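Local coordinates for protein putative siderophore-degrading esterase (Eurofung) (Emericella nidulans, PDB 6GUO) that hydrolyses the bacterial xenosiderophore enterobactin as an intracellular esterase, releasing the iron it carries, while leaving triacetylfusarinine C untouched, at residues 188-193 with 220-225; 227-232 with 253-258. All blocks are in the same frame, centred on the assembly; numbering follows the deposited sequence.

Ser189 of interaction 1 and Glu228 of interaction 2 join the two contacts: Glu228 OE2 accepts a hydrogen bond of 2.7 Å from Ser189 OG, while Glu228 OE1 is hydrogen-bonded to His284 ND1. Interaction 1 joins neighbouring strand ends; interaction 2 fastens the loop that follows the second of those strands to helix 254-268. Their centres lie about 10 Å apart, and they illustrate how the loops at the carboxyl ends of the sheet strands, where alpha/beta-hydrolases set their working residues, are tied together. Met254 adds packing, its CE lying 3.3 Å from Ser189 O. The Glu228-His284 pair, with Ser165 of the nucleophile-elbow sequence nearby, is consistent with a Ser-His-Glu triad.

Interaction 1: 188-193 with 220-225; sequences ASPSIW and LRLSFG
Ala188 and Ser223 form a parallel beta bridge, their CA atoms 4.8 Å apart, just where the first of the two strands gives way to a loop. One direct backbone hydrogen bond spans the contact: Ser189 N donates to Ser223 O at 2.7 Å. Ser189 itself has positive phi (44°), so the chain turns out of the strand direction immediately after this bond.

The polar side chains meet through water. Ala188 and Ser223 point to the same face of the sheet, where Ser223 OG, held between its backbone N and carbonyl carbon (chi1 70°), rests 3.4 Å from Ala188 CA. Water 1 lies 2.8 Å from Ser223 OG and donates to Ser189 OG, also at 2.8 Å, spanning two buried hydroxyls that do not touch each other. Ser189 OG is in addition bonded to Glu228, so the water and the carboxylate together fix its rotation.

Apolar packing is supplied by Pro190 and Leu222, the residues that flank this pairing. The Pro190 ring brings CG to 3.9 Å from Leu222 CD2, the two side chains crossing at about a right angle, and Leu172 of helix 166-177 also touches the proline.

Parallel pairing that stops at the carboxyl end of adjoining strands, with loops diverging from there, is common to open alpha/beta sheets; in alpha/beta-hydrolases the loops at these strand ends carry the catalytic residues. Here the diverging loop, through backbone bonds of Ala188 and Ser191 to Ser165, borders the presumed nucleophile elbow.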
loop_
_atom_site.group_PDB
_atom_site.type_symbol
_atom_site.label_atom_id
_atom_site.label_comp_id
_atom_site.label_asym_id
_atom_site.label_seq_id
_atom_site.Cartn_x
_atom_site.Cartn_y
_atom_site.Cartn_z
ATOM N N ALA A 188 8.300 8.172 8.862
ATOM C CA ALA A 188 7.175 8.717 8.104
ATOM C C ALA A 188 6.282 9.552 9.017
ATOM O O ALA A 188 5.838 9.077 10.061
ATOM C CB ALA A 188 6.392 7.584 7.467
ATOM N N SER A 189 6.043 10.807 8.632
ATOM C CA SER A 189 5.261 11.754 9.432
ATOM C C SER A 189 5.631 11.702 10.915
ATOM O O SER A 189 4.761 11.558 11.756
ATOM C CB SER A 189 3.768 11.463 9.254
ATOM O OG SER A 189 3.436 11.423 7.879
ATOM N N PRO A 190 6.930 11.804 11.237
ATOM C CA PRO A 190 7.342 11.604 12.629
ATOM C C PRO A 190 6.771 12.686 13.538
ATOM O O PRO A 190 6.742 13.858 13.153
ATOM C CB PRO A 190 8.866 11.711 12.558
ATOM C CG PRO A 190 9.112 12.597 11.385
ATOM C CD PRO A 190 8.065 12.197 10.388
ATOM N N SER A 191 6.331 12.292 14.729
ATOM C CA SER A 191 5.719 13.218 15.682
ATOM C C SER A 191 6.782 14.076 16.374
ATOM O O SER A 191 6.976 14.000 17.593
ATOM C CB SER A 191 4.882 12.445 16.705
ATOM O OG SER A 191 3.931 11.632 16.047
ATOM N N ILE A 192 7.446 14.919 15.585
ATOM C CA ILE A 192 8.552 15.747 16.069
ATOM C C ILE A 192 8.050 16.704 17.155
ATOM O O ILE A 192 8.744 16.924 18.144
ATOM C CB ILE A 192 9.273 16.476 14.900
ATOM C CG1 ILE A 192 10.021 15.438 14.050
ATOM C CG2 ILE A 192 10.249 17.536 15.416
ATOM C CD1 ILE A 192 10.562 15.945 12.730
ATOM N N TRP A 193 6.828 17.215 16.982
ATOM C CA TRP A 193 6.127 18.030 17.996
ATOM C C TRP A 193 6.094 17.460 19.421
ATOM O O TRP A 193 6.048 18.228 20.382
ATOM C CB TRP A 193 4.678 18.306 17.554
ATOM C CG TRP A 193 3.828 17.071 17.428
ATOM C CD1 TRP A 193 3.642 16.313 16.307
ATOM C CD2 TRP A 193 3.052 16.453 18.463
ATOM N NE1 TRP A 193 2.802 15.261 16.578
ATOM C CE2 TRP A 193 2.424 15.320 17.893
ATOM C CE3 TRP A 193 2.823 16.746 19.814
ATOM C CZ2 TRP A 193 1.580 14.480 18.629
ATOM C CZ3 TRP A 193 1.985 15.907 20.550
ATOM C CH2 TRP A 193 1.379 14.786 19.953
ATOM N N LEU A 220 18.760 7.865 6.510
ATOM C CA LEU A 220 17.426 8.301 6.957
ATOM C C LEU A 220 16.580 8.785 5.781
ATOM O O LEU A 220 17.054 9.560 4.951
ATOM C CB LEU A 220 17.540 9.432 7.988
ATOM C CG LEU A 220 16.247 10.114 8.457
ATOM C CD1 LEU A 220 15.320 9.139 9.171
ATOM C CD2 LEU A 220 16.558 11.304 9.346
ATOM N N ARG A 221 15.322 8.344 5.740
ATOM C CA ARG A 221 14.316 8.923 4.857
ATOM C C ARG A 221 13.204 9.502 5.714
ATOM O O ARG A 221 12.565 8.774 6.470
ATOM C CB ARG A 221 13.735 7.894 3.887
ATOM C CG ARG A 221 12.863 8.536 2.808
ATOM C CD ARG A 221 12.386 7.521 1.787
ATOM N NE ARG A 221 11.844 8.152 0.575
ATOM C CZ ARG A 221 10.552 8.239 0.235
ATOM N NH1 ARG A 221 10.222 8.839 -0.909
ATOM N NH2 ARG A 221 9.584 7.739 1.000
ATOM N N LEU A 222 13.006 10.816 5.600
ATOM C CA LEU A 222 11.894 11.518 6.234
ATOM C C LEU A 222 10.788 11.697 5.218
ATOM O O LEU A 222 11.056 11.862 4.031
ATOM C CB LEU A 222 12.339 12.897 6.724
ATOM C CG LEU A 222 13.230 12.871 7.965
ATOM C CD1 LEU A 222 14.036 14.151 8.073
ATOM C CD2 LEU A 222 12.383 12.653 9.212
ATOM N N SER A 223 9.544 11.686 5.682
ATOM C CA SER A 223 8.421 11.983 4.798
ATOM C C SER A 223 7.237 12.565 5.545
ATOM O O SER A 223 7.124 12.427 6.766
ATOM C CB SER A 223 8.001 10.735 4.011
ATOM O OG SER A 223 7.397 9.769 4.856
ATOM N N PHE A 224 6.365 13.231 4.796
ATOM C CA PHE A 224 5.123 13.762 5.338
ATOM C C PHE A 224 4.162 14.042 4.196
ATOM O O PHE A 224 4.576 14.151 3.042
ATOM C CB PHE A 224 5.374 15.036 6.171
ATOM C CG PHE A 224 6.006 16.164 5.402
ATOM C CD1 PHE A 224 5.220 17.140 4.787
ATOM C CD2 PHE A 224 7.393 16.256 5.290
ATOM C CE1 PHE A 224 5.804 18.185 4.079
ATOM C CE2 PHE A 224 7.981 17.300 4.588
ATOM C CZ PHE A 224 7.189 18.261 3.980
ATOM N N GLY A 225 2.878 14.122 4.517
ATOM C CA GLY A 225 1.868 14.544 3.548
ATOM C C GLY A 225 1.717 16.051 3.575
ATOM O O GLY A 225 1.749 16.650 4.649
HETATM O O HOH W 1 4.773 10.227 5.783
#

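Interaction 2: 227-232 with 253-258; sequences REQYPV and RMNDNC
The loop after strand 219-225, where alpha/beta-hydrolases may carry the triad acid, is clamped by Gln229 and Glu228 onto the first turn of helix 254-268. The Gln229 side chain runs out extended, with CG anti to the backbone N (chi1 -167°), and its amide grips one residue twice. Gln229 OE1 accepts from Asp256 N at 2.9 Å, nearly straight and in the carbonyl plane, serving an N-H at the amino end of the helix from outside it. On the other branch, Gln229 NE2 donates to Asp256 OD2, also at 2.9 Å; amide and carboxylate stand almost perpendicular (84°), so the oxygen is met from above its plane.

Asn255 returns the grip. Its OD1 takes the N-H of Gln229 at 3.0 Å, while its ND2 reaches Ser226 O, and one amide thereby ties down two backbone positions of the loop. The same ND2 lies at the edge of the Tyr230 ring, 3.8 Å from Tyr230 CD2. Water 3 bridges Tyr230 OH and Asp256 OD1; water 2 links Glu228 O to Met254 N.

The Glu228 side chain passes obliquely over that of Met254, with Glu228 OE1 3.5 Å from Met254 CG, and the same OE1 is bonded to His284. On the sheet side, Phe224 of strand 219-225 packs on Met254, Asn255 and Cys258, while helix 239-252 flanks the loop at Pro231.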
loop_
_atom_site.group_PDB
_atom_site.type_symbol
_atom_site.label_atom_id
_atom_site.label_comp_id
_atom_site.label_asym_id
_atom_site.label_seq_id
_atom_site.Cartn_x
_atom_site.Cartn_y
_atom_site.Cartn_z
ATOM N N ARG A 227 -0.798 17.973 3.291
ATOM C CA ARG A 227 -1.968 18.423 4.038
ATOM C C ARG A 227 -1.846 18.307 5.555
ATOM O O ARG A 227 -2.714 18.810 6.265
ATOM C CB ARG A 227 -3.212 17.670 3.584
ATOM C CG ARG A 227 -3.562 17.918 2.134
ATOM C CD ARG A 227 -4.835 17.195 1.763
ATOM N NE ARG A 227 -5.355 17.638 0.471
ATOM C CZ ARG A 227 -6.462 17.164 -0.100
ATOM N NH1 ARG A 227 -7.188 16.222 0.498
ATOM N NH2 ARG A 227 -6.850 17.643 -1.278
ATOM N N GLU A 228 -0.789 17.668 6.060
ATOM C CA GLU A 228 -0.664 17.458 7.501
ATOM C C GLU A 228 -0.619 18.777 8.283
ATOM O O GLU A 228 -1.356 18.941 9.255
ATOM C CB GLU A 228 0.540 16.567 7.820
ATOM C CG GLU A 228 0.338 15.140 7.323
ATOM C CD GLU A 228 1.327 14.169 7.911
ATOM O OE1 GLU A 228 1.274 13.953 9.138
ATOM O OE2 GLU A 228 2.150 13.624 7.145
ATOM N N GLN A 229 0.207 19.719 7.835
ATOM C CA GLN A 229 0.223 21.072 8.416
ATOM C C GLN A 229 -0.837 22.001 7.806
ATOM O O GLN A 229 -1.229 22.983 8.440
ATOM C CB GLN A 229 1.606 21.698 8.263
ATOM C CG GLN A 229 1.824 22.958 9.090
ATOM C CD GLN A 229 3.259 23.443 9.056
ATOM O OE1 GLN A 229 4.198 22.648 9.044
ATOM N NE2 GLN A 229 3.437 24.759 9.050
ATOM N N TYR A 230 -1.288 21.694 6.588
ATOM C CA TYR A 230 -2.233 22.536 5.852
ATOM C C TYR A 230 -3.480 21.739 5.460
ATOM O O TYR A 230 -3.663 21.396 4.289
ATOM C CB TYR A 230 -1.535 23.122 4.623
ATOM C CG TYR A 230 -0.326 23.946 4.989
ATOM C CD1 TYR A 230 -0.465 25.261 5.441
ATOM C CD2 TYR A 230 0.959 23.406 4.916
ATOM C CE1 TYR A 230 0.645 26.021 5.790
ATOM C CE2 TYR A 230 2.076 24.158 5.262
ATOM C CZ TYR A 230 1.914 25.462 5.698
ATOM O OH TYR A 230 3.015 26.207 6.040
ATOM N N PRO A 231 -4.347 21.438 6.447
ATOM C CA PRO A 231 -5.499 20.581 6.167
ATOM C C PRO A 231 -6.515 21.202 5.207
ATOM O O PRO A 231 -6.635 22.428 5.123
ATOM C CB PRO A 231 -6.121 20.334 7.550
ATOM C CG PRO A 231 -5.544 21.362 8.446
ATOM C CD PRO A 231 -4.216 21.739 7.883
ATOM N N VAL A 232 -7.209 20.327 4.486
ATOM C CA VAL A 232 -8.219 20.693 3.508
ATOM C C VAL A 232 -9.541 20.111 3.989
ATOM O O VAL A 232 -9.617 18.933 4.343
ATOM C CB VAL A 232 -7.865 20.133 2.114
ATOM C CG1 VAL A 232 -8.987 20.386 1.112
ATOM C CG2 VAL A 232 -6.556 20.742 1.625
ATOM N N ARG A 253 2.744 21.085 13.411
ATOM C CA ARG A 253 3.743 21.684 12.532
ATOM C C ARG A 253 4.543 20.615 11.771
ATOM O O ARG A 253 5.768 20.686 11.670
ATOM C CB ARG A 253 4.659 22.571 13.383
ATOM C CG ARG A 253 5.476 23.580 12.611
ATOM C CD ARG A 253 6.086 24.607 13.544
ATOM N NE ARG A 253 6.875 25.572 12.784
ATOM C CZ ARG A 253 8.156 25.424 12.436
ATOM N NH1 ARG A 253 8.745 26.389 11.730
ATOM N NH2 ARG A 253 8.852 24.341 12.771
ATOM N N MET A 254 3.834 19.619 11.245
ATOM C CA MET A 254 4.473 18.432 10.671
ATOM C C MET A 254 5.441 18.768 9.534
ATOM O O MET A 254 6.595 18.327 9.549
ATOM C CB MET A 254 3.412 17.445 10.179
ATOM C CG MET A 254 3.954 16.140 9.611
ATOM S SD MET A 254 4.928 15.179 10.777
ATOM C CE MET A 254 3.694 14.714 11.991
ATOM N N ASN A 255 4.967 19.561 8.572
ATOM C CA ASN A 255 5.712 19.854 7.343
ATOM C C ASN A 255 6.997 20.629 7.643
ATOM O O ASN A 255 8.080 20.241 7.198
ATOM C CB ASN A 255 4.872 20.673 6.344
ATOM C CG ASN A 255 3.567 19.997 5.944
ATOM O OD1 ASN A 255 2.976 19.226 6.703
ATOM N ND2 ASN A 255 3.098 20.313 4.739
ATOM N N ASP A 256 6.871 21.718 8.400
ATOM C CA ASP A 256 8.031 22.548 8.740
ATOM C C ASP A 256 9.012 21.850 9.693
ATOM O O ASP A 256 10.226 21.987 9.523
ATOM C CB ASP A 256 7.601 23.912 9.311
ATOM C CG ASP A 256 6.947 24.820 8.266
ATOM O OD1 ASP A 256 7.215 24.673 7.053
ATOM O OD2 ASP A 256 6.161 25.703 8.664
ATOM N N ASN A 257 8.505 21.108 10.680
ATOM C CA ASN A 257 9.385 20.341 11.580
ATOM C C ASN A 257 10.231 19.319 10.806
ATOM O O ASN A 257 11.433 19.203 11.048
ATOM C CB ASN A 257 8.600 19.631 12.699
ATOM C CG ASN A 257 8.138 20.574 13.804
ATOM O OD1 ASN A 257 8.541 21.735 13.870
ATOM N ND2 ASN A 257 7.281 20.066 14.690
ATOM N N CYS A 258 9.607 18.598 9.873
ATOM C CA CYS A 258 10.328 17.637 9.029
ATOM C C CYS A 258 11.394 18.294 8.165
ATOM O O CYS A 258 12.539 17.834 8.136
ATOM C CB CYS A 258 9.376 16.873 8.114
ATOM S SG CYS A 258 8.459 15.582 8.954
HETATM O O HOH W 2 0.875 19.459 11.347
HETATM O O HOH W 3 5.317 25.089 5.174
#